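Local atomic coordinates of DyP-type peroxidase (Pleurotus ostreatus, PDB entry 6FSL), a protein that probably uses a heme b cofactor to oxidise its substrates with peroxide, as a member of the dye-decolorizing peroxidase family. Residues Asn7-Ile12 and Phe470-Ile475; Ser194-Glu199 and Asn350-Arg355; Leu218-Gly223 and Asp232-Gly237. The protein carries 1 engineered substitution. All coordinates share one frame; numbering follows the deposited sequence.

Overall arrangement
The three contacts show how bonding chemistry follows place in the fold. Interaction 2 is buried against the heme and mixes charged, water-mediated and apolar contacts. Interaction 1, also buried, has no charged pair: one backbone hydrogen bond and one hydrogen bond from a side-chain amide tie the N-terminal loop to the end of strand 462-472. Interaction 3 lies farther from the chain centre and is partly exposed; it joins two turns before strand 238-247 and gathers acidic and basic groups. The same sheet receives interactions 1 and 2, which meet where I354 packs on the backbone of I12. Interactions 1 and 3 adjoin more closely, with the ring of F471 lying against G237.

Interaction 1 (Asn7-Ile12 and Phe470-Ile475); sequences NIQGDI and FFSPSI
N7 and I475 join the two backbones, which run in opposite directions here, through a hydrogen bond from I475 N to N7 O of 2.9 Å, the donor tilted out of the carbonyl plane. The contact fixes the N-terminal loop of the dimeric alpha+beta barrel fold where strand 462-472 of its antiparallel sheet gives way to helix 475-481. Q9 makes the second hydrogen bond: its NE2 reaches P473 O at 2.8 Å, with an N-H...O angle of 173° and each group lying in the plane of the other. CG is set anti to the carbonyl carbon of Q9 (chi1 -75°), and from there the chain extends toward the strand end. The other end of this amide, OE1, accepts from V77 N on strand 74-80, so bonds at both ends fix the flip of the group and satisfy it in a buried setting. S474 stands at the N-cap: OG, between its own N and carbonyl carbon (chi1 77°), receives A477 N. Beside it lies the amide of N7, whose ND2 comes within 3.5 Å of S474 CB while OD1 bonds to T476 OG1. I475 and N7 pass one another pointing in opposite directions, and I475 brings its CD1 to 4.0 Å from Q9 CG. At the strand side of the contact, I12 CD1 rests on S472 CB, 4.0 Å away.

Interaction 2 (Ser194-Glu199 and Asn350-Arg355); sequences SNPAVE and NRRIIR. With HEM (protoporphyrin IX containing Fe), chain C.
R355 and S194 meet beside the heme, where the loop following the GXXDG motif of DyP-type peroxidases faces the start of strand 354-360; the touching parts run 113° apart. From R355 CB, which lies next to the side chain of N195, the chain passes over pyrrole ring D, its CD 3.8 Å from HEM C1D. A bend at chi3 (-68°) turns the guanidinium so that HEM C4D sits over the centre of one face, 3.5 Å from CZ. At the edge, NE donates to a water that has I353 O and S194 O within hydrogen-bonding distance. NH1 forms a salt bridge with D191, the aspartate of the motif, and a weak bond to propionate oxygen O2A. NH2 grips O2A at 2.7 Å and in the guanidinium plane also donates to S194 O, 3.0 Å away, although it stands above that carbonyl's plane. A leucine here would probably leave D191 without this charged mate and the propionate and S194 O without this shared donor. S194 holds both propionates, its N bonded to O1A and its OG to O2D at 2.7 Å. Farther from the heme, P196 CB covers one face of the R352 guanidinium, set off from its centre, while R352 NH2 donates to a second water, which can in turn donate to O2D. P196 CG packs on I354 CG1 at 3.8 Å. Beyond it, V198 and I354 cross nearly at right angles, V198 CG2 lying 4.2 Å from I354 CD1.

Interaction 3 (Leu218-Gly223 and Asp232-Gly237); sequences LAKENG and DWAKDG
A219 is held by both its N and its O: A219 N donates to G237 O at 2.9 Å, almost in line with the carbonyl, and A219 O accepts D236 N at 3.1 Å within its own carbonyl plane. These bonds pair two type II beta turns, L218 to E221 and A234 to G237, in the loop that leads into strand 238-247. K220 and D236 both occupy the third turn position, each with a positive phi of 66°. Around this backbone core, A219 CB lies over A234 O, and K220 CB packs against K235 CB at 4.2 Å. The K220 chain bends at its last two torsions, carrying CE past D232; its NZ is held mainly by the carbonyls of R230 and A227. On the flank formed by E221, two acids meet: E221 OE1 stands 2.5 Å from D236 OD1, the carboxylate planes only 19° apart. A water donates to E221 OE1 and to D236 OD2, and that second oxygen also receives N7 ND2 from the N-terminal loop. K235 NZ approaches E221 OE1 at 3.8 Å, a long salt bridge. Oxygens this close imply that one acid of the pair probably keeps a proton and shares it with the other; the nearby lysine would then temper whatever negative charge remains.

Interaction 1 (Asn7-Ile12 and Phe470-Ile475)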
loop_
_atom_site.group_PDB
_atom_site.type_symbol
_atom_site.label_atom_id
_atom_site.label_comp_id
_atom_site.label_asym_id
_atom_site.label_seq_id
_atom_site.Cartn_x
_atom_site.Cartn_y
_atom_site.Cartn_z
ATOM N N ASN A 7 -0.619 9.670 21.389
ATOM C CA ASN A 7 -0.386 8.259 21.623
ATOM C C ASN A 7 -0.231 7.430 20.344
ATOM O O ASN A 7 0.180 6.286 20.440
ATOM C CB ASN A 7 -1.565 7.697 22.410
ATOM C CG ASN A 7 -1.222 6.431 23.169
ATOM O OD1 ASN A 7 -0.137 6.298 23.738
ATOM N ND2 ASN A 7 -2.172 5.491 23.203
ATOM N N ILE A 8 -0.558 7.989 19.171
ATOM C CA ILE A 8 -0.640 7.223 17.907
ATOM C C ILE A 8 0.503 7.573 16.964
ATOM O O ILE A 8 0.682 8.715 16.586
ATOM C CB ILE A 8 -1.968 7.478 17.165
ATOM C CG1 ILE A 8 -3.156 6.989 17.985
ATOM C CG2 ILE A 8 -1.979 6.770 15.813
ATOM C CD1 ILE A 8 -4.442 7.703 17.642
ATOM N N GLN A 9 1.251 6.575 16.544
ATOM C CA GLN A 9 2.365 6.830 15.651
ATOM C C GLN A 9 1.884 7.545 14.376
ATOM O O GLN A 9 0.823 7.241 13.830
ATOM C CB GLN A 9 3.165 5.550 15.365
ATOM C CG GLN A 9 4.041 5.119 16.542
ATOM C CD GLN A 9 5.027 4.065 16.132
ATOM O OE1 GLN A 9 5.916 4.308 15.326
ATOM N NE2 GLN A 9 4.872 2.872 16.668
ATOM N N GLY A 10 2.664 8.534 13.962
ATOM C CA GLY A 10 2.245 9.528 12.973
ATOM C C GLY A 10 2.103 9.071 11.548
ATOM O O GLY A 10 1.378 9.715 10.767
ATOM N N ASP A 11 2.771 7.980 11.172
ATOM C CA ASP A 11 2.589 7.487 9.806
ATOM C C ASP A 11 1.191 6.913 9.578
ATOM O O ASP A 11 0.750 6.815 8.421
ATOM C CB ASP A 11 3.616 6.431 9.437
ATOM C CG ASP A 11 3.802 6.312 7.938
ATOM O OD1 ASP A 11 3.769 7.361 7.260
ATOM O OD2 ASP A 11 4.007 5.174 7.441
ATOM N N ILE A 12 0.495 6.557 10.667
ATOM C CA ILE A 12 -0.775 5.869 10.578
ATOM C C ILE A 12 -1.879 6.840 10.201
ATOM O O ILE A 12 -2.475 6.697 9.113
ATOM C CB ILE A 12 -1.123 5.109 11.874
ATOM C CG1 ILE A 12 -0.014 4.090 12.190
ATOM C CG2 ILE A 12 -2.506 4.453 11.747
ATOM C CD1 ILE A 12 -0.055 3.551 13.602
ATOM N N PHE A 470 4.078 -6.241 10.138
ATOM C CA PHE A 470 4.503 -5.628 11.395
ATOM C C PHE A 470 3.304 -5.050 12.126
ATOM O O PHE A 470 2.262 -4.751 11.506
ATOM C CB PHE A 470 5.436 -4.454 11.140
ATOM C CG PHE A 470 6.681 -4.806 10.415
ATOM C CD1 PHE A 470 7.823 -5.173 11.111
ATOM C CD2 PHE A 470 6.735 -4.719 9.026
ATOM C CE1 PHE A 470 8.993 -5.484 10.426
ATOM C CE2 PHE A 470 7.894 -5.015 8.337
ATOM C CZ PHE A 470 9.025 -5.416 9.042
ATOM N N PHE A 471 3.477 -4.844 13.436
ATOM C CA PHE A 471 2.506 -4.101 14.234
ATOM C C PHE A 471 3.146 -2.821 14.808
ATOM O O PHE A 471 4.239 -2.896 15.354
ATOM C CB PHE A 471 1.926 -4.985 15.336
ATOM C CG PHE A 471 0.881 -4.300 16.154
ATOM C CD1 PHE A 471 -0.428 -4.190 15.681
ATOM C CD2 PHE A 471 1.197 -3.740 17.389
ATOM C CE1 PHE A 471 -1.402 -3.544 16.426
ATOM C CE2 PHE A 471 0.228 -3.121 18.144
ATOM C CZ PHE A 471 -1.072 -3.028 17.660
ATOM N N SER A 472 2.478 -1.673 14.656
ATOM C CA SER A 472 3.034 -0.369 15.069
ATOM C C SER A 472 2.379 0.019 16.393
ATOM O O SER A 472 1.269 0.525 16.386
ATOM C CB SER A 472 2.798 0.744 13.999
ATOM O OG SER A 472 3.913 0.898 13.104
ATOM N N PRO A 473 3.051 -0.209 17.525
ATOM C CA PRO A 473 2.335 0.028 18.763
ATOM C C PRO A 473 2.205 1.507 19.102
ATOM O O PRO A 473 2.974 2.333 18.594
ATOM C CB PRO A 473 3.206 -0.663 19.824
ATOM C CG PRO A 473 4.245 -1.418 19.073
ATOM C CD PRO A 473 4.417 -0.648 17.799
ATOM N N SER A 474 1.220 1.803 19.953
ATOM C CA SER A 474 1.064 3.113 20.588
ATOM C C SER A 474 2.311 3.544 21.352
ATOM O O SER A 474 3.104 2.699 21.788
ATOM C CB SER A 474 -0.124 3.094 21.584
ATOM O OG SER A 474 0.168 2.444 22.828
ATOM N N ILE A 475 2.436 4.852 21.562
ATOM C CA ILE A 475 3.489 5.402 22.416
ATOM C C ILE A 475 3.469 4.763 23.811
ATOM O O ILE A 475 4.511 4.381 24.334
ATOM C CB ILE A 475 3.389 6.952 22.526
ATOM C CG1 ILE A 475 3.446 7.619 21.127
ATOM C CG2 ILE A 475 4.503 7.516 23.408
ATOM C CD1 ILE A 475 4.387 6.976 20.101
#

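Interaction 2 (Ser194-Glu199 and Asn350-Arg355)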
loop_
_atom_site.group_PDB
_atom_site.type_symbol
_atom_site.label_atom_id
_atom_site.label_comp_id
_atom_site.label_asym_id
_atom_site.label_seq_id
_atom_site.Cartn_x
_atom_site.Cartn_y
_atom_site.Cartn_z
ATOM N N SER A 194 -6.618 8.156 -3.352
ATOM C CA SER A 194 -7.753 7.673 -2.587
ATOM C C SER A 194 -7.304 6.958 -1.312
ATOM O O SER A 194 -6.755 5.880 -1.362
ATOM C CB SER A 194 -8.606 6.765 -3.470
ATOM O OG SER A 194 -9.866 6.492 -2.880
ATOM N N ASN A 195 -7.528 7.571 -0.167
ATOM C CA ASN A 195 -7.378 6.895 1.108
ATOM C C ASN A 195 -8.652 7.087 1.935
ATOM O O ASN A 195 -9.372 8.055 1.722
ATOM C CB ASN A 195 -6.178 7.451 1.864
ATOM C CG ASN A 195 -4.881 6.687 1.601
ATOM O OD1 ASN A 195 -3.809 7.264 1.752
ATOM N ND2 ASN A 195 -4.957 5.403 1.244
ATOM N N PRO A 196 -8.932 6.173 2.885
ATOM C CA PRO A 196 -10.132 6.348 3.675
ATOM C C PRO A 196 -9.955 7.487 4.658
ATOM O O PRO A 196 -8.870 7.648 5.222
ATOM C CB PRO A 196 -10.272 5.014 4.412
ATOM C CG PRO A 196 -8.890 4.506 4.547
ATOM C CD PRO A 196 -8.132 5.027 3.349
ATOM N N ALA A 197 -11.011 8.281 4.811
ATOM C CA ALA A 197 -11.095 9.278 5.858
ATOM C C ALA A 197 -11.470 8.538 7.142
ATOM O O ALA A 197 -12.298 7.633 7.111
ATOM C CB ALA A 197 -12.149 10.341 5.519
ATOM N N VAL A 198 -10.888 8.941 8.264
ATOM C CA VAL A 198 -11.143 8.301 9.557
ATOM C C VAL A 198 -11.960 9.168 10.530
ATOM O O VAL A 198 -11.547 10.273 10.917
ATOM C CB VAL A 198 -9.815 7.882 10.198
ATOM C CG1 VAL A 198 -10.053 7.096 11.483
ATOM C CG2 VAL A 198 -9.040 7.024 9.211
ATOM N N GLU A 199 -13.120 8.656 10.933
ATOM C CA GLU A 199 -13.957 9.312 11.948
ATOM C C GLU A 199 -13.114 9.677 13.174
ATOM O O GLU A 199 -12.278 8.906 13.626
ATOM C CB GLU A 199 -15.150 8.436 12.374
ATOM C CG GLU A 199 -16.224 8.218 11.294
ATOM C CD GLU A 199 -17.542 7.723 11.867
ATOM O OE1 GLU A 199 -18.059 8.434 12.757
ATOM O OE2 GLU A 199 -18.064 6.649 11.439
ATOM N N ASN A 350 -14.000 -2.800 6.837
ATOM C CA ASN A 350 -12.866 -3.646 7.279
ATOM C C ASN A 350 -11.916 -4.094 6.162
ATOM O O ASN A 350 -10.894 -4.734 6.476
ATOM C CB ASN A 350 -13.334 -4.850 8.084
ATOM C CG ASN A 350 -14.155 -5.837 7.269
ATOM O OD1 ASN A 350 -14.767 -5.510 6.247
ATOM N ND2 ASN A 350 -14.197 -7.056 7.751
ATOM N N ARG A 351 -12.235 -3.753 4.898
ATOM C CA ARG A 351 -11.391 -4.065 3.746
ATOM C C ARG A 351 -10.584 -2.853 3.315
ATOM O O ARG A 351 -9.820 -2.922 2.362
ATOM C CB ARG A 351 -12.243 -4.505 2.562
ATOM C CG ARG A 351 -13.282 -5.567 2.864
ATOM C CD ARG A 351 -12.633 -6.881 3.207
ATOM N NE ARG A 351 -13.618 -7.941 3.367
ATOM C CZ ARG A 351 -13.394 -9.099 3.976
ATOM N NH1 ARG A 351 -12.221 -9.371 4.513
ATOM N NH2 ARG A 351 -14.352 -9.991 4.069
ATOM N N ARG A 352 -10.764 -1.734 4.007
ATOM C CA ARG A 352 -10.064 -0.504 3.666
ATOM C C ARG A 352 -8.662 -0.507 4.224
ATOM O O ARG A 352 -8.407 -1.143 5.223
ATOM C CB ARG A 352 -10.830 0.723 4.169
ATOM C CG ARG A 352 -12.285 0.779 3.723
ATOM C CD ARG A 352 -12.453 0.730 2.222
ATOM N NE ARG A 352 -11.663 1.737 1.530
ATOM C CZ ARG A 352 -11.957 3.040 1.479
ATOM N NH1 ARG A 352 -13.050 3.548 2.109
ATOM N NH2 ARG A 352 -11.158 3.842 0.773
ATOM N N ILE A 353 -7.750 0.171 3.510
ATOM C CA ILE A 353 -6.362 0.341 3.956
ATOM C C ILE A 353 -5.883 1.759 3.691
ATOM O O ILE A 353 -6.318 2.402 2.722
ATOM C CB ILE A 353 -5.411 -0.666 3.297
ATOM C CG1 ILE A 353 -5.635 -0.740 1.794
ATOM C CG2 ILE A 353 -5.613 -2.059 3.885
ATOM C CD1 ILE A 353 -4.493 -1.444 1.062
ATOM N N ILE A 354 -5.007 2.240 4.571
ATOM C CA ILE A 354 -4.304 3.501 4.376
ATOM C C ILE A 354 -2.936 3.179 3.769
ATOM O O ILE A 354 -2.155 2.442 4.349
ATOM C CB ILE A 354 -4.143 4.263 5.729
ATOM C CG1 ILE A 354 -5.527 4.586 6.306
ATOM C CG2 ILE A 354 -3.324 5.540 5.571
ATOM C CD1 ILE A 354 -5.529 5.389 7.587
ATOM N N ARG A 355 -2.643 3.755 2.614
ATOM C CA ARG A 355 -1.385 3.529 1.919
ATOM C C ARG A 355 -0.426 4.675 2.164
ATOM O O ARG A 355 -0.813 5.837 2.173
ATOM C CB ARG A 355 -1.628 3.363 0.438
ATOM C CG ARG A 355 -2.483 2.145 0.156
ATOM C CD ARG A 355 -2.807 2.041 -1.315
ATOM N NE ARG A 355 -3.697 3.131 -1.714
ATOM C CZ ARG A 355 -3.501 4.001 -2.701
ATOM N NH1 ARG A 355 -2.453 3.943 -3.501
ATOM N NH2 ARG A 355 -4.417 4.934 -2.909
HETATM C CHA HEM C . -4.876 2.778 -5.764
HETATM C CHB HEM C . -0.929 1.799 -8.314
HETATM C CHC HEM C . 0.051 -2.010 -5.421
HETATM C CHD HEM C . -4.226 -1.293 -3.283
HETATM C C1A HEM C . -3.857 2.863 -6.692
HETATM C C2A HEM C . -3.762 3.862 -7.712
HETATM C C3A HEM C . -2.652 3.560 -8.423
HETATM C C4A HEM C . -2.076 2.386 -7.864
HETATM C CMA HEM C . -2.092 4.332 -9.622
HETATM C CAA HEM C . -4.696 5.000 -8.021
HETATM C CBA HEM C . -4.329 6.344 -7.390
HETATM C CGA HEM C . -4.690 6.329 -5.940
HETATM O O1A HEM C . -5.864 6.251 -5.587
HETATM O O2A HEM C . -3.800 6.366 -5.070
HETATM C C1B HEM C . -0.292 0.688 -7.716
HETATM C C2B HEM C . 0.984 0.195 -8.136
HETATM C C3B HEM C . 1.283 -0.881 -7.343
HETATM C C4B HEM C . 0.138 -1.010 -6.394
HETATM C CMB HEM C . 1.827 0.738 -9.261
HETATM C CAB HEM C . 2.480 -1.776 -7.338
HETATM C CBB HEM C . 3.527 -1.698 -8.135
HETATM C C1C HEM C . -1.050 -2.186 -4.572
HETATM C C2C HEM C . -1.229 -3.210 -3.615
HETATM C C3C HEM C . -2.469 -2.995 -2.994
HETATM C C4C HEM C . -3.035 -1.842 -3.614
HETATM C CMC HEM C . -0.234 -4.308 -3.308
HETATM C CAC HEM C . -3.184 -3.822 -1.998
HETATM C CBC HEM C . -2.958 -5.123 -1.812
HETATM C C1D HEM C . -4.694 -0.098 -3.776
HETATM C C2D HEM C . -5.923 0.518 -3.208
HETATM C C3D HEM C . -6.075 1.641 -3.916
HETATM C C4D HEM C . -4.974 1.719 -4.876
HETATM C CMD HEM C . -6.845 0.031 -2.064
HETATM C CAD HEM C . -7.176 2.611 -3.693
HETATM C CBD HEM C . -8.473 2.220 -4.364
HETATM C CGD HEM C . -9.412 3.406 -4.228
HETATM O O1D HEM C . -9.838 3.955 -5.295
HETATM O O2D HEM C . -9.713 3.827 -3.056
HETATM N NA HEM C . -2.853 1.925 -6.861
HETATM N NB HEM C . -0.761 -0.083 -6.736
HETATM N NC HEM C . -2.190 -1.416 -4.602
HETATM N ND HEM C . -4.190 0.623 -4.794
HETATM FE FE HEM C . -2.562 0.297 -5.727
HETATM O O HOH W 1 -8.767 3.468 -0.446
HETATM O O HOH W 2 -6.025 3.276 0.343
#

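Interaction 3 (Leu218-Gly223 and Asp232-Gly237)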
loop_
_atom_site.group_PDB
_atom_site.type_symbol
_atom_site.label_atom_id
_atom_site.label_comp_id
_atom_site.label_asym_id
_atom_site.label_seq_id
_atom_site.Cartn_x
_atom_site.Cartn_y
_atom_site.Cartn_z
ATOM N N LEU A 218 -7.124 1.306 13.682
ATOM C CA LEU A 218 -6.415 1.254 14.951
ATOM C C LEU A 218 -7.030 0.190 15.798
ATOM O O LEU A 218 -8.234 0.206 15.983
ATOM C CB LEU A 218 -6.560 2.579 15.653
ATOM C CG LEU A 218 -5.978 3.795 14.952
ATOM C CD1 LEU A 218 -6.305 5.002 15.808
ATOM C CD2 LEU A 218 -4.474 3.650 14.793
ATOM N N ALA A 219 -6.218 -0.730 16.321
ATOM C CA ALA A 219 -6.720 -1.816 17.160
ATOM C C ALA A 219 -7.369 -1.293 18.438
ATOM O O ALA A 219 -6.883 -0.331 19.019
ATOM C CB ALA A 219 -5.616 -2.801 17.505
ATOM N N LYS A 220 -8.481 -1.936 18.824
ATOM C CA LYS A 220 -9.284 -1.644 20.032
ATOM C C LYS A 220 -9.993 -0.296 20.076
ATOM O O LYS A 220 -10.479 0.102 21.126
ATOM C CB LYS A 220 -8.471 -1.870 21.303
ATOM C CG LYS A 220 -8.055 -3.327 21.425
ATOM C CD LYS A 220 -7.258 -3.604 22.670
ATOM C CE LYS A 220 -8.088 -3.439 23.916
ATOM N NZ LYS A 220 -9.110 -4.479 23.966
ATOM N N GLU A 221 -10.091 0.391 18.945
ATOM C CA GLU A 221 -10.878 1.603 18.855
ATOM C C GLU A 221 -12.234 1.244 18.251
ATOM O O GLU A 221 -12.469 0.095 17.840
ATOM C CB GLU A 221 -10.140 2.630 18.019
ATOM C CG GLU A 221 -8.907 3.212 18.711
ATOM C CD GLU A 221 -9.224 4.213 19.821
ATOM O OE1 GLU A 221 -8.286 4.785 20.404
ATOM O OE2 GLU A 221 -10.404 4.442 20.123
ATOM N N ASN A 222 -13.126 2.224 18.225
ATOM C CA ASN A 222 -14.518 2.017 17.827
ATOM C C ASN A 222 -14.610 1.403 16.432
ATOM O O ASN A 222 -14.054 1.926 15.477
ATOM C CB ASN A 222 -15.319 3.347 17.909
ATOM C CG ASN A 222 -16.781 3.182 17.503
ATOM O OD1 ASN A 222 -17.404 2.164 17.767
ATOM N ND2 ASN A 222 -17.319 4.182 16.823
ATOM N N GLY A 223 -15.288 0.265 16.352
ATOM C CA GLY A 223 -15.411 -0.494 15.132
ATOM C C GLY A 223 -14.455 -1.661 14.924
ATOM O O GLY A 223 -14.572 -2.365 13.886
ATOM N N ASP A 232 -4.950 -4.932 26.108
ATOM C CA ASP A 232 -5.023 -3.483 26.304
ATOM C C ASP A 232 -3.888 -2.732 25.634
ATOM O O ASP A 232 -4.115 -1.634 25.123
ATOM C CB ASP A 232 -5.031 -3.135 27.802
ATOM C CG ASP A 232 -6.355 -3.492 28.500
ATOM O OD1 ASP A 232 -7.378 -3.791 27.812
ATOM O OD2 ASP A 232 -6.359 -3.452 29.754
ATOM N N TRP A 233 -2.679 -3.313 25.625
ATOM C CA TRP A 233 -1.510 -2.609 25.063
ATOM C C TRP A 233 -1.635 -2.425 23.554
ATOM O O TRP A 233 -1.084 -1.473 23.025
ATOM C CB TRP A 233 -0.172 -3.258 25.463
ATOM C CG TRP A 233 0.069 -4.622 24.942
ATOM C CD1 TRP A 233 -0.085 -5.810 25.617
ATOM C CD2 TRP A 233 0.538 -4.963 23.633
ATOM N NE1 TRP A 233 0.244 -6.872 24.789
ATOM C CE2 TRP A 233 0.632 -6.372 23.573
ATOM C CE3 TRP A 233 0.886 -4.217 22.507
ATOM C CZ2 TRP A 233 1.052 -7.044 22.418
ATOM C CZ3 TRP A 233 1.313 -4.890 21.356
ATOM C CH2 TRP A 233 1.384 -6.288 21.319
ATOM N N ALA A 234 -2.384 -3.307 22.876
ATOM C CA ALA A 234 -2.625 -3.185 21.447
ATOM C C ALA A 234 -3.431 -1.954 21.051
ATOM O O ALA A 234 -3.478 -1.598 19.884
ATOM C CB ALA A 234 -3.313 -4.427 20.918
ATOM N N LYS A 235 -4.060 -1.286 22.003
ATOM C CA LYS A 235 -4.842 -0.096 21.683
ATOM C C LYS A 235 -3.982 0.948 20.986
ATOM O O LYS A 235 -2.880 1.212 21.421
ATOM C CB LYS A 235 -5.437 0.492 22.955
ATOM C CG LYS A 235 -6.502 1.553 22.741
ATOM C CD LYS A 235 -6.611 2.445 23.976
ATOM C CE LYS A 235 -7.670 3.531 23.832
ATOM N NZ LYS A 235 -9.014 2.926 23.683
ATOM N N ASP A 236 -4.518 1.511 19.904
ATOM C CA ASP A 236 -3.886 2.569 19.095
ATOM C C ASP A 236 -2.607 2.137 18.365
ATOM O O ASP A 236 -1.780 2.978 18.016
ATOM C CB ASP A 236 -3.607 3.831 19.935
ATOM C CG ASP A 236 -4.848 4.487 20.434
ATOM O OD1 ASP A 236 -5.881 4.372 19.751
ATOM O OD2 ASP A 236 -4.783 5.128 21.515
ATOM N N GLY A 237 -2.446 0.830 18.151
ATOM C CA GLY A 237 -1.489 0.320 17.206
ATOM C C GLY A 237 -2.215 -0.119 15.965
ATOM O O GLY A 237 -3.431 -0.254 15.960
HETATM O O HOH W 3 -6.741 7.203 21.238
#